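PDB 4K08: methyl-accepting chemotaxis sensory transducer from Anaeromyxobacter dehalogenans, which probably senses a small molecule in the periplasm through its PAS-like Cache domain and passes the signal on to the chemotaxis machinery. Local coordinates for residues V15-H19 with F126-Y130; L21-Q25 with A42-L47; Y57-L63 with G134-G140; K90-F96 with V108-W112. All blocks are in the same frame, centred on the assembly; numbering follows the deposited sequence.

Contact 1 (V15-H19 with F126-Y130)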
loop_
_atom_site.group_PDB
_atom_site.type_symbol
_atom_site.label_atom_id
_atom_site.label_comp_id
_atom_site.label_asym_id
_atom_site.label_seq_id
_atom_site.Cartn_x
_atom_site.Cartn_y
_atom_site.Cartn_z
ATOM N N VAL A 15 -4.143 -1.576 7.611
ATOM C CA VAL A 15 -2.839 -1.270 7.088
ATOM C C VAL A 15 -1.826 -1.469 8.211
ATOM O O VAL A 15 -0.697 -1.904 7.968
ATOM C CB VAL A 15 -2.751 0.156 6.510
ATOM C CG1 VAL A 15 -1.300 0.550 6.314
ATOM C CG2 VAL A 15 -3.555 0.245 5.197
ATOM N N GLU A 16 -2.218 -1.162 9.444
ATOM C CA GLU A 16 -1.315 -1.402 10.561
ATOM C C GLU A 16 -1.067 -2.903 10.739
ATOM O O GLU A 16 0.032 -3.319 11.107
ATOM C CB GLU A 16 -1.844 -0.771 11.855
ATOM C CG GLU A 16 -1.324 0.604 12.044
ATOM C CD GLU A 16 0.202 0.611 12.197
ATOM O OE1 GLU A 16 0.728 -0.099 13.110
ATOM O OE2 GLU A 16 0.866 1.329 11.397
ATOM N N ALA A 17 -2.074 -3.721 10.456
ATOM C CA ALA A 17 -1.875 -5.164 10.474
ATOM C C ALA A 17 -0.833 -5.575 9.446
ATOM O O ALA A 17 0.028 -6.409 9.741
ATOM C CB ALA A 17 -3.183 -5.902 10.224
ATOM N N ALA A 18 -0.923 -4.997 8.241
ATOM C CA ALA A 18 0.013 -5.273 7.148
ATOM C C ALA A 18 1.414 -4.797 7.551
ATOM O O ALA A 18 2.411 -5.453 7.244
ATOM C CB ALA A 18 -0.431 -4.578 5.865
ATOM N N HIS A 19 1.486 -3.672 8.268
ATOM C CA HIS A 19 2.783 -3.187 8.768
ATOM C C HIS A 19 3.382 -4.234 9.744
ATOM O O HIS A 19 4.569 -4.559 9.688
ATOM C CB HIS A 19 2.627 -1.822 9.453
ATOM C CG HIS A 19 3.922 -1.085 9.634
ATOM N ND1 HIS A 19 4.313 -0.539 10.834
ATOM C CD2 HIS A 19 4.920 -0.805 8.756
ATOM C CE1 HIS A 19 5.498 0.031 10.694
ATOM N NE2 HIS A 19 5.882 -0.114 9.442
ATOM N N PHE A 126 -4.727 4.734 3.570
ATOM C CA PHE A 126 -3.661 4.881 4.553
ATOM C C PHE A 126 -2.380 4.183 4.062
ATOM O O PHE A 126 -2.410 2.985 3.699
ATOM C CB PHE A 126 -4.065 4.323 5.910
ATOM C CG PHE A 126 -3.178 4.805 7.045
ATOM C CD1 PHE A 126 -3.306 6.112 7.538
ATOM C CD2 PHE A 126 -2.214 3.972 7.595
ATOM C CE1 PHE A 126 -2.502 6.573 8.583
ATOM C CE2 PHE A 126 -1.392 4.421 8.641
ATOM C CZ PHE A 126 -1.538 5.727 9.132
ATOM N N VAL A 127 -1.276 4.933 4.034
ATOM C CA VAL A 127 0.034 4.380 3.680
ATOM C C VAL A 127 1.014 4.432 4.840
ATOM O O VAL A 127 1.008 5.353 5.664
ATOM C CB VAL A 127 0.674 5.087 2.490
ATOM C CG1 VAL A 127 -0.115 4.775 1.206
ATOM C CG2 VAL A 127 0.844 6.643 2.768
ATOM N N THR A 128 1.857 3.416 4.899
ATOM C CA THR A 128 2.854 3.329 5.952
ATOM C C THR A 128 4.167 2.851 5.337
ATOM O O THR A 128 4.200 2.482 4.176
ATOM C CB THR A 128 2.377 2.421 7.084
ATOM O OG1 THR A 128 3.254 2.593 8.210
ATOM C CG2 THR A 128 2.350 0.974 6.619
ATOM N N GLN A 129 5.262 2.877 6.085
ATOM C CA GLN A 129 6.538 2.489 5.487
ATOM C C GLN A 129 7.171 1.376 6.289
ATOM O O GLN A 129 6.903 1.218 7.492
ATOM C CB GLN A 129 7.514 3.683 5.428
ATOM C CG GLN A 129 7.972 4.103 6.798
ATOM C CD GLN A 129 8.895 5.315 6.786
ATOM O OE1 GLN A 129 9.427 5.733 5.729
ATOM N NE2 GLN A 129 9.108 5.880 7.974
ATOM N N TYR A 130 8.023 0.613 5.614
ATOM C CA TYR A 130 8.967 -0.263 6.305
ATOM C C TYR A 130 10.360 0.146 5.822
ATOM O O TYR A 130 10.776 -0.206 4.716
ATOM C CB TYR A 130 8.637 -1.762 6.050
ATOM C CG TYR A 130 9.606 -2.656 6.789
ATOM C CD1 TYR A 130 9.701 -2.606 8.189
ATOM C CD2 TYR A 130 10.478 -3.492 6.101
ATOM C CE1 TYR A 130 10.625 -3.395 8.890
ATOM C CE2 TYR A 130 11.411 -4.288 6.791
ATOM C CZ TYR A 130 11.475 -4.233 8.184
ATOM O OH TYR A 130 12.388 -5.033 8.869
#
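H19 reaches from the helix to the strand and gives the contact its polar link. Its NE2 lies 2.6 Å from the backbone O of Q129, but the bond is weak because the N-H points well off the acceptor, with an angle of 125° at the hydrogen. The carbonyl oxygen sits at the ring edge, near the imidazole plane. CG stands opposite the backbone N (chi1 -163°), which carries the ring out of the helix and over T128. There T128 OG1 lies above the middle of one imidazole face, while T128 CG2 comes to 3.8 Å from H19 CD2. An alanine here would take away the imidazole, and is likely to cost the Q129 carbonyl this weak donor and take the cover off T128 OG1 and part of its methyl.

The packing belongs to a PAS-like Cache fold, in which the long helix 5-30 lies along one face of the antiparallel sheet. The short segments 15-19 and 126-130 run nearly parallel, at 11°, with axes 8.8 Å apart.

The apolar part is carried by V15. Its two methyls divide the work: CG2 presses on the backbone O of F126 at 3.3 Å, whereas CG1 meets the edge of the F126 ring, 3.8 Å from CD2, and also lies alongside T128 CG2 at 3.7 Å, the two side chains reaching past one another from helix and strand. The F126 side chain also packs on V11 and R12 of helix 5-30, and its ring makes an edge-to-face pair with F107. On the other side of the strand, V127 turns to F96 and V100 of helix 92-103.

Contact 2 (L21-Q25 with A42-L47). With ZN (zinc ion), chain B.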
loop_
_atom_site.group_PDB
_atom_site.type_symbol
_atom_site.label_atom_id
_atom_site.label_comp_id
_atom_site.label_asym_id
_atom_site.label_seq_id
_atom_site.Cartn_x
_atom_site.Cartn_y
_atom_site.Cartn_z
ATOM N N LEU A 21 2.802 -7.566 9.870
ATOM C CA LEU A 21 3.219 -8.705 9.074
ATOM C C LEU A 21 4.568 -8.442 8.404
ATOM O O LEU A 21 5.466 -9.291 8.441
ATOM C CB LEU A 21 2.107 -8.962 8.051
ATOM C CG LEU A 21 2.174 -9.653 6.707
ATOM C CD1 LEU A 21 0.727 -9.485 6.093
ATOM C CD2 LEU A 21 3.206 -9.143 5.768
ATOM N N VAL A 22 4.720 -7.260 7.802
ATOM C CA VAL A 22 5.998 -6.897 7.197
ATOM C C VAL A 22 7.142 -6.802 8.263
ATOM O O VAL A 22 8.213 -7.430 8.076
ATOM C CB VAL A 22 5.887 -5.618 6.339
ATOM C CG1 VAL A 22 7.292 -5.153 5.916
ATOM C CG2 VAL A 22 4.980 -5.869 5.106
ATOM N N GLU A 23 6.922 -6.095 9.381
ATOM C CA GLU A 23 7.969 -5.998 10.419
ATOM C C GLU A 23 8.352 -7.376 10.921
ATOM O O GLU A 23 9.522 -7.656 11.097
ATOM C CB GLU A 23 7.565 -5.105 11.601
ATOM C CG GLU A 23 7.462 -3.627 11.234
ATOM C CD GLU A 23 7.616 -2.677 12.425
ATOM O OE1 GLU A 23 7.524 -3.147 13.586
ATOM O OE2 GLU A 23 7.832 -1.458 12.188
ATOM N N HIS A 24 7.364 -8.250 11.108
ATOM C CA HIS A 24 7.619 -9.607 11.606
ATOM C C HIS A 24 8.599 -10.373 10.731
ATOM O O HIS A 24 9.508 -11.042 11.242
ATOM C CB HIS A 24 6.317 -10.420 11.717
ATOM C CG HIS A 24 6.468 -11.678 12.516
ATOM N ND1 HIS A 24 6.899 -11.677 13.830
ATOM C CD2 HIS A 24 6.278 -12.978 12.179
ATOM C CE1 HIS A 24 6.946 -12.919 14.273
ATOM N NE2 HIS A 24 6.583 -13.730 13.291
ATOM N N GLN A 25 8.412 -10.284 9.409
ATOM C CA GLN A 25 9.321 -10.942 8.464
ATOM C C GLN A 25 10.718 -10.293 8.489
ATOM O O GLN A 25 11.736 -11.001 8.503
ATOM C CB GLN A 25 8.736 -10.951 7.037
ATOM C CG GLN A 25 7.515 -11.838 6.884
ATOM C CD GLN A 25 7.785 -13.270 7.379
ATOM O OE1 GLN A 25 8.819 -13.877 7.066
ATOM N NE2 GLN A 25 6.865 -13.799 8.175
ATOM N N ALA A 42 8.160 -13.706 1.500
ATOM C CA ALA A 42 7.123 -14.201 2.413
ATOM C C ALA A 42 6.077 -13.070 2.731
ATOM O O ALA A 42 4.860 -13.314 2.722
ATOM C CB ALA A 42 7.776 -14.767 3.740
ATOM N N ALA A 43 6.553 -11.843 2.937
ATOM C CA ALA A 43 5.662 -10.703 3.156
ATOM C C ALA A 43 4.770 -10.446 1.947
ATOM O O ALA A 43 3.528 -10.269 2.102
ATOM C CB ALA A 43 6.455 -9.464 3.474
ATOM N N LEU A 44 5.372 -10.450 0.752
ATOM C CA LEU A 44 4.604 -10.232 -0.492
ATOM C C LEU A 44 3.604 -11.341 -0.792
ATOM O O LEU A 44 2.549 -11.075 -1.331
ATOM C CB LEU A 44 5.515 -10.088 -1.720
ATOM C CG LEU A 44 6.405 -8.843 -1.697
ATOM C CD1 LEU A 44 7.280 -8.796 -2.955
ATOM C CD2 LEU A 44 5.565 -7.532 -1.516
ATOM N N GLU A 45 3.977 -12.588 -0.523
ATOM C CA GLU A 45 3.055 -13.702 -0.692
ATOM C C GLU A 45 1.801 -13.513 0.193
ATOM O O GLU A 45 0.673 -13.686 -0.281
ATOM C CB GLU A 45 3.756 -15.020 -0.341
ATOM C CG GLU A 45 2.845 -16.210 -0.250
ATOM C CD GLU A 45 3.602 -17.467 0.191
ATOM O OE1 GLU A 45 4.363 -17.437 1.207
ATOM O OE2 GLU A 45 3.435 -18.490 -0.492
ATOM N N ALA A 46 1.991 -13.100 1.443
ATOM C CA ALA A 46 0.874 -12.854 2.346
ATOM C C ALA A 46 0.064 -11.621 1.838
ATOM O O ALA A 46 -1.153 -11.692 1.688
ATOM C CB ALA A 46 1.370 -12.650 3.780
ATOM N N LEU A 47 0.738 -10.528 1.512
ATOM C CA LEU A 47 0.019 -9.342 1.012
ATOM C C LEU A 47 -0.702 -9.563 -0.299
ATOM O O LEU A 47 -1.768 -8.991 -0.528
ATOM C CB LEU A 47 0.963 -8.134 0.881
ATOM C CG LEU A 47 1.510 -7.685 2.243
ATOM C CD1 LEU A 47 2.707 -6.705 2.084
ATOM C CD2 LEU A 47 0.403 -7.066 3.085
HETATM ZN ZN ZN B . 5.809 -15.479 14.068
HETATM O O HOH W 1 7.984 -16.077 15.016
#
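An antiparallel helix pair, helix 5-30 against helix 36-49, forms this part of the PAS-like Cache domain, and L21, V22 and Q25 meet A42, A43, A46 and L47 across it. The short axes run at 157° and come within 9.5 Å. The small side chain of A43 lets the backbones come together locally, V22 CA and A43 CA being 5.6 Å apart.

L21 does most of the touching, with one methyl for each neighbour group. Its CD1 touches both A46 CB and L47 CD2, the latter at 3.9 Å, while CD2 lies over the backbone of A43, 3.8 Å from its O. V22 meets L47 at about a right angle, CG2 to CD1, and like A43 it also packs on W135 of the sheet.

Q25 closes the end of the interface. Its chain bends at chi2 (-53°), which lays CG near the A43 backbone and brings OE1 to 3.6 Å from A42 CB; that oxygen also takes a weak hydrogen bond from R28. H24 takes no part in the helix pairing; it binds a zinc ion, its NE2 2.1 Å from the metal, with a water as a further ligand 2.5 Å from the zinc.

Contact 3 (Y57-L63 with G134-G140). With ACT (acetate ion), chain C.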
loop_
_atom_site.group_PDB
_atom_site.type_symbol
_atom_site.label_atom_id
_atom_site.label_comp_id
_atom_site.label_asym_id
_atom_site.label_seq_id
_atom_site.Cartn_x
_atom_site.Cartn_y
_atom_site.Cartn_z
ATOM N N TYR A 57 -7.937 -4.494 -0.649
ATOM C CA TYR A 57 -6.617 -5.118 -0.853
ATOM C C TYR A 57 -5.450 -4.199 -0.446
ATOM O O TYR A 57 -5.643 -2.976 -0.205
ATOM C CB TYR A 57 -6.486 -5.502 -2.325
ATOM C CG TYR A 57 -6.459 -4.247 -3.207
ATOM C CD1 TYR A 57 -5.259 -3.575 -3.470
ATOM C CD2 TYR A 57 -7.651 -3.753 -3.767
ATOM C CE1 TYR A 57 -5.247 -2.384 -4.269
ATOM C CE2 TYR A 57 -7.657 -2.598 -4.575
ATOM C CZ TYR A 57 -6.456 -1.920 -4.816
ATOM O OH TYR A 57 -6.515 -0.800 -5.607
ATOM N N PHE A 58 -4.240 -4.777 -0.414
ATOM C CA PHE A 58 -3.012 -4.055 -0.047
ATOM C C PHE A 58 -2.135 -3.960 -1.293
ATOM O O PHE A 58 -2.193 -4.859 -2.100
ATOM C CB PHE A 58 -2.215 -4.826 1.039
ATOM C CG PHE A 58 -2.986 -5.042 2.328
ATOM C CD1 PHE A 58 -3.099 -4.022 3.274
ATOM C CD2 PHE A 58 -3.635 -6.257 2.578
ATOM C CE1 PHE A 58 -3.842 -4.217 4.445
ATOM C CE2 PHE A 58 -4.349 -6.464 3.732
ATOM C CZ PHE A 58 -4.462 -5.439 4.676
ATOM N N TRP A 59 -1.269 -2.946 -1.416
ATOM C CA TRP A 59 -0.233 -2.970 -2.437
ATOM C C TRP A 59 1.065 -2.528 -1.774
ATOM O O TRP A 59 1.065 -1.974 -0.685
ATOM C CB TRP A 59 -0.538 -1.985 -3.615
ATOM C CG TRP A 59 -0.333 -0.523 -3.176
ATOM C CD1 TRP A 59 0.850 0.230 -3.241
ATOM C CD2 TRP A 59 -1.308 0.336 -2.559
ATOM N NE1 TRP A 59 0.631 1.500 -2.738
ATOM C CE2 TRP A 59 -0.651 1.586 -2.266
ATOM C CE3 TRP A 59 -2.656 0.183 -2.209
ATOM C CZ2 TRP A 59 -1.314 2.664 -1.667
ATOM C CZ3 TRP A 59 -3.337 1.296 -1.603
ATOM C CH2 TRP A 59 -2.655 2.507 -1.342
ATOM N N VAL A 60 2.179 -2.765 -2.451
ATOM C CA VAL A 60 3.458 -2.334 -1.965
ATOM C C VAL A 60 4.165 -1.592 -3.092
ATOM O O VAL A 60 4.254 -2.094 -4.219
ATOM C CB VAL A 60 4.344 -3.535 -1.534
ATOM C CG1 VAL A 60 5.749 -2.992 -1.088
ATOM C CG2 VAL A 60 3.649 -4.372 -0.426
ATOM N N ASN A 61 4.668 -0.397 -2.801
ATOM C CA ASN A 61 5.600 0.234 -3.726
ATOM C C ASN A 61 6.859 0.675 -2.982
ATOM O O ASN A 61 6.854 0.680 -1.763
ATOM C CB ASN A 61 4.955 1.401 -4.513
ATOM C CG ASN A 61 4.534 2.572 -3.621
ATOM O OD1 ASN A 61 3.385 2.645 -3.162
ATOM N ND2 ASN A 61 5.459 3.507 -3.395
ATOM N N ASP A 62 7.919 1.027 -3.714
ATOM C CA ASP A 62 9.155 1.494 -3.043
ATOM C C ASP A 62 9.293 2.998 -3.188
ATOM O O ASP A 62 8.338 3.687 -3.622
ATOM C CB ASP A 62 10.450 0.786 -3.529
ATOM C CG ASP A 62 10.810 1.090 -4.997
ATOM O OD1 ASP A 62 10.385 2.128 -5.594
ATOM O OD2 ASP A 62 11.535 0.244 -5.577
ATOM N N LEU A 63 10.466 3.515 -2.821
ATOM C CA LEU A 63 10.617 4.961 -2.665
ATOM C C LEU A 63 10.981 5.704 -3.945
ATOM O O LEU A 63 10.944 6.928 -3.971
ATOM C CB LEU A 63 11.637 5.262 -1.541
ATOM C CG LEU A 63 11.186 4.700 -0.173
ATOM C CD1 LEU A 63 12.268 4.943 0.869
ATOM C CD2 LEU A 63 9.847 5.282 0.283
ATOM N N GLY A 134 12.826 0.007 2.194
ATOM C CA GLY A 134 12.398 1.119 1.355
ATOM C C GLY A 134 10.989 0.857 0.803
ATOM O O GLY A 134 10.688 1.241 -0.336
ATOM N N TRP A 135 10.139 0.170 1.578
ATOM C CA TRP A 135 8.765 -0.130 1.146
ATOM C C TRP A 135 7.728 0.873 1.659
ATOM O O TRP A 135 7.838 1.390 2.780
ATOM C CB TRP A 135 8.326 -1.513 1.663
ATOM C CG TRP A 135 8.886 -2.620 0.882
ATOM C CD1 TRP A 135 9.806 -2.539 -0.124
ATOM C CD2 TRP A 135 8.539 -3.985 1.005
ATOM N NE1 TRP A 135 10.067 -3.792 -0.625
ATOM C CE2 TRP A 135 9.286 -4.696 0.047
ATOM C CE3 TRP A 135 7.635 -4.683 1.826
ATOM C CZ2 TRP A 135 9.184 -6.095 -0.099
ATOM C CZ3 TRP A 135 7.533 -6.055 1.683
ATOM C CH2 TRP A 135 8.316 -6.750 0.735
ATOM N N VAL A 136 6.695 1.081 0.850
ATOM C CA VAL A 136 5.486 1.749 1.295
ATOM C C VAL A 136 4.377 0.712 1.182
ATOM O O VAL A 136 4.251 0.100 0.136
ATOM C CB VAL A 136 5.142 2.954 0.384
ATOM C CG1 VAL A 136 3.752 3.581 0.760
ATOM C CG2 VAL A 136 6.278 4.006 0.470
ATOM N N VAL A 137 3.610 0.497 2.242
ATOM C CA VAL A 137 2.502 -0.480 2.207
ATOM C C VAL A 137 1.196 0.294 2.393
ATOM O O VAL A 137 1.127 1.192 3.256
ATOM C CB VAL A 137 2.652 -1.532 3.343
ATOM C CG1 VAL A 137 1.589 -2.639 3.201
ATOM C CG2 VAL A 137 4.071 -2.117 3.320
ATOM N N GLY A 138 0.187 0.017 1.565
ATOM C CA GLY A 138 -1.021 0.833 1.590
ATOM C C GLY A 138 -2.285 0.018 1.396
ATOM O O GLY A 138 -2.237 -1.125 0.908
ATOM N N SER A 139 -3.412 0.612 1.789
ATOM C CA SER A 139 -4.741 0.091 1.461
ATOM C C SER A 139 -5.679 1.284 1.558
ATOM O O SER A 139 -5.378 2.236 2.289
ATOM C CB SER A 139 -5.193 -1.024 2.432
ATOM O OG SER A 139 -6.425 -1.595 2.008
ATOM N N GLY A 140 -6.786 1.260 0.817
ATOM C CA GLY A 140 -7.742 2.362 0.875
ATOM C C GLY A 140 -9.207 1.922 0.840
ATOM O O GLY A 140 -9.524 0.769 0.515
HETATM C C ACT C . -4.180 1.733 -5.116
HETATM O O ACT C . -4.427 0.576 -5.625
HETATM O OXT ACT C . -5.097 2.319 -4.486
HETATM C CH3 ACT C . -2.822 2.443 -5.222
HETATM O O HOH W 2 -6.855 -0.707 -1.560
HETATM O O HOH W 3 -9.333 -1.691 -1.185
#
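W59 lays its indole flat on G138, where strands 59-62 and 135-142 pair antiparallel in the central sheet of the PAS-like Cache fold. Its CG sits between the backbone N and the carbonyl carbon (chi1 73°), which swings the ring across onto the glycine. G138 CA sits 3.7 Å from the centroid of the six-membered ring, a CH-pi contact over the face; a CB at this glycine would run into W59 CZ2. The acetate, probably from the crystallisation liquor, covers the opposite face with its methyl. Replacing W59 by an alanine would strip away this indole, and is likely to expose the G138 backbone and open a gap beneath the acetate.

Backbone bonds join W59 to G138 and N61 to V136 both ways; the tightest, V136 N to N61 O, is 2.6 Å and nearly straight. On the other face of the sheet V60 CG1 rests over the five-membered ring of W135, 3.8 Å from its centroid.

N61 helps fix the indole's rotation: N61 OD1 accepts a hydrogen bond from W59 NE1 at 3.0 Å, in the indole plane, while its ND2 gives to D62 O and steadies the amide. Y57 OH donates to the acetate O at 2.5 Å. S139 OG, shared with Y52, donates to Y57 O at 2.7 Å from above the carbonyl plane.

Contact 4 (K90-F96 with V108-W112). With ACT (acetate ion), chain C.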
loop_
_atom_site.group_PDB
_atom_site.type_symbol
_atom_site.label_atom_id
_atom_site.label_comp_id
_atom_site.label_asym_id
_atom_site.label_seq_id
_atom_site.Cartn_x
_atom_site.Cartn_y
_atom_site.Cartn_z
ATOM N N LYS A 90 -3.131 14.011 -10.319
ATOM C CA LYS A 90 -2.419 13.834 -9.066
ATOM C C LYS A 90 -1.304 12.712 -9.131
ATOM O O LYS A 90 -1.557 11.576 -9.547
ATOM C CB LYS A 90 -3.422 13.562 -7.961
ATOM C CG LYS A 90 -2.816 13.416 -6.554
ATOM C CD LYS A 90 -3.928 13.798 -5.518
ATOM C CE LYS A 90 -3.384 13.776 -4.112
ATOM N NZ LYS A 90 -4.361 13.888 -2.976
ATOM N N LEU A 91 -0.082 13.090 -8.750
ATOM C CA LEU A 91 1.079 12.199 -8.781
ATOM C C LEU A 91 0.958 11.379 -7.503
ATOM O O LEU A 91 1.710 11.565 -6.580
ATOM C CB LEU A 91 2.376 13.035 -8.815
ATOM C CG LEU A 91 2.704 13.694 -10.163
ATOM C CD1 LEU A 91 3.751 14.920 -10.076
ATOM C CD2 LEU A 91 3.214 12.589 -11.122
ATOM N N LEU A 92 -0.058 10.514 -7.422
ATOM C CA LEU A 92 -0.455 9.921 -6.140
ATOM C C LEU A 92 0.668 9.066 -5.465
ATOM O O LEU A 92 0.801 9.100 -4.241
ATOM C CB LEU A 92 -1.751 9.106 -6.296
ATOM C CG LEU A 92 -1.708 7.947 -7.287
ATOM C CD1 LEU A 92 -1.802 6.615 -6.557
ATOM C CD2 LEU A 92 -2.844 8.073 -8.339
ATOM N N PHE A 93 1.463 8.333 -6.247
ATOM C CA PHE A 93 2.560 7.506 -5.656
ATOM C C PHE A 93 3.678 8.412 -5.140
ATOM O O PHE A 93 4.188 8.200 -4.035
ATOM C CB PHE A 93 3.090 6.463 -6.652
ATOM C CG PHE A 93 2.083 5.398 -6.977
ATOM C CD1 PHE A 93 1.792 4.394 -6.046
ATOM C CD2 PHE A 93 1.388 5.419 -8.186
ATOM C CE1 PHE A 93 0.817 3.407 -6.321
ATOM C CE2 PHE A 93 0.412 4.434 -8.487
ATOM C CZ PHE A 93 0.137 3.409 -7.533
ATOM N N GLN A 94 3.984 9.481 -5.895
ATOM C CA GLN A 94 4.913 10.481 -5.375
ATOM C C GLN A 94 4.353 11.004 -4.039
ATOM O O GLN A 94 5.112 11.154 -3.083
ATOM C CB GLN A 94 5.222 11.612 -6.408
ATOM C CG GLN A 94 6.648 11.406 -7.058
ATOM C CD GLN A 94 6.702 11.900 -8.522
ATOM O OE1 GLN A 94 6.398 11.127 -9.480
ATOM N NE2 GLN A 94 7.026 13.203 -8.699
ATOM N N GLU A 95 3.037 11.222 -3.958
ATOM C CA GLU A 95 2.473 11.751 -2.718
ATOM C C GLU A 95 2.543 10.734 -1.563
ATOM O O GLU A 95 2.728 11.115 -0.411
ATOM C CB GLU A 95 1.051 12.284 -2.936
ATOM C CG GLU A 95 1.007 13.600 -3.725
ATOM C CD GLU A 95 1.783 14.733 -3.041
ATOM O OE1 GLU A 95 1.383 15.113 -1.916
ATOM O OE2 GLU A 95 2.798 15.222 -3.610
ATOM N N PHE A 96 2.416 9.442 -1.860
ATOM C CA PHE A 96 2.640 8.413 -0.828
ATOM C C PHE A 96 4.066 8.508 -0.268
ATOM O O PHE A 96 4.283 8.427 0.935
ATOM C CB PHE A 96 2.484 6.994 -1.387
ATOM C CG PHE A 96 1.108 6.678 -1.915
ATOM C CD1 PHE A 96 0.002 7.423 -1.538
ATOM C CD2 PHE A 96 0.919 5.580 -2.760
ATOM C CE1 PHE A 96 -1.262 7.106 -2.033
ATOM C CE2 PHE A 96 -0.345 5.267 -3.265
ATOM C CZ PHE A 96 -1.434 6.022 -2.888
ATOM N N VAL A 108 -3.894 9.574 2.140
ATOM C CA VAL A 108 -3.743 10.305 0.883
ATOM C C VAL A 108 -4.988 9.952 0.085
ATOM O O VAL A 108 -5.369 8.751 0.021
ATOM C CB VAL A 108 -2.467 9.893 0.062
ATOM C CG1 VAL A 108 -2.457 10.586 -1.313
ATOM C CG2 VAL A 108 -1.173 10.202 0.827
ATOM N N ASP A 109 -5.614 10.969 -0.518
ATOM C CA ASP A 109 -6.787 10.736 -1.343
ATOM C C ASP A 109 -6.454 10.932 -2.816
ATOM O O ASP A 109 -5.571 11.685 -3.159
ATOM C CB ASP A 109 -8.000 11.563 -0.868
ATOM C CG ASP A 109 -7.694 13.020 -0.716
ATOM O OD1 ASP A 109 -7.108 13.633 -1.647
ATOM O OD2 ASP A 109 -8.051 13.570 0.347
ATOM N N TYR A 110 -7.125 10.188 -3.684
ATOM C CA TYR A 110 -6.826 10.192 -5.111
ATOM C C TYR A 110 -7.921 9.367 -5.774
ATOM O O TYR A 110 -8.818 8.867 -5.087
ATOM C CB TYR A 110 -5.424 9.557 -5.413
ATOM C CG TYR A 110 -5.244 8.166 -4.800
ATOM C CD1 TYR A 110 -4.956 8.022 -3.445
ATOM C CD2 TYR A 110 -5.383 6.997 -5.577
ATOM C CE1 TYR A 110 -4.781 6.727 -2.865
ATOM C CE2 TYR A 110 -5.210 5.678 -4.985
ATOM C CZ TYR A 110 -4.926 5.580 -3.641
ATOM O OH TYR A 110 -4.756 4.344 -3.046
ATOM N N LEU A 111 -7.840 9.231 -7.095
ATOM C CA LEU A 111 -8.802 8.479 -7.878
ATOM C C LEU A 111 -8.162 7.176 -8.345
ATOM O O LEU A 111 -7.074 7.196 -8.950
ATOM C CB LEU A 111 -9.226 9.278 -9.122
ATOM C CG LEU A 111 -9.875 10.655 -8.858
ATOM C CD1 LEU A 111 -9.719 11.602 -10.091
ATOM C CD2 LEU A 111 -11.365 10.401 -8.470
ATOM N N TRP A 112 -8.868 6.072 -8.144
ATOM C CA TRP A 112 -8.355 4.734 -8.464
ATOM C C TRP A 112 -9.555 3.798 -8.682
ATOM O O TRP A 112 -10.573 3.912 -7.992
ATOM C CB TRP A 112 -7.486 4.169 -7.324
ATOM C CG TRP A 112 -6.638 3.016 -7.812
ATOM C CD1 TRP A 112 -6.955 1.661 -7.823
ATOM C CD2 TRP A 112 -5.309 3.130 -8.338
ATOM N NE1 TRP A 112 -5.880 0.942 -8.343
ATOM C CE2 TRP A 112 -4.868 1.827 -8.673
ATOM C CE3 TRP A 112 -4.450 4.223 -8.566
ATOM C CZ2 TRP A 112 -3.594 1.578 -9.229
ATOM C CZ3 TRP A 112 -3.154 3.974 -9.116
ATOM C CH2 TRP A 112 -2.760 2.655 -9.457
HETATM C C ACT C . -4.180 1.733 -5.116
HETATM O O ACT C . -4.427 0.576 -5.625
HETATM O OXT ACT C . -5.097 2.319 -4.486
HETATM C CH3 ACT C . -2.822 2.443 -5.222
#
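This is a buried helix-on-sheet contact, aromatic at its centre and charged at its rim: L92, F93 and F96 of helix 92-103 pack against V108, Y110 and W112 of the edge strand 105-113, running almost antiparallel to it at 169°.

Y110 is gripped from two directions. L92 CD1 lies over one face of its ring, 4.0 Å from the centroid, because the leucine takes the position between backbone N and carbonyl carbon (chi1 60°). F96 turns its edge toward the face of Y110 in an offset edge-to-face pair, planes at 71°, with F96 CZ 3.4 Å from Y110 CE1. The edge of F96 also meets V108 CB, its CE1 at 3.7 Å. Further along, F93 CZ reaches W112 CH2 at 3.6 Å, the two ring planes nearly perpendicular.

At the rim the extended chain of K90 brings NZ to D109, where it donates to the backbone O at 2.5 Å and makes a salt bridge with OD1 at 3.1 Å.

Y110 OH donates to an acetate oxygen, OXT, at 2.5 Å, and the acetate's other oxygen lies over one face of W112. With Y57, H70 and K123 also bonding the acetate, this aromatic-walled pocket is consistent with the ligand site of a Cache sensor domain.

Contacts 1 and 2 share helix 5-30: in contact 1 it lies on the sheet, in contact 2 on a second helix, and Y130 packing on V22 joins them. Both are partly buried, and contact 2 is held by van der Waals packing, mostly apolar. Contacts 3 and 4 are both buried, contact 3 nearest the chain's centre (about 3 Å between centres) and the one built on strand pairing; its strand 135-142 bonds to strand 120-130 of contact 1. Contact 4 covers the sheet from the other side, its centre about 24 Å from that of contact 2, and adds a salt bridge at its rim. Contacts 3 and 4 meet through W59 and F96 and together surround the acetate.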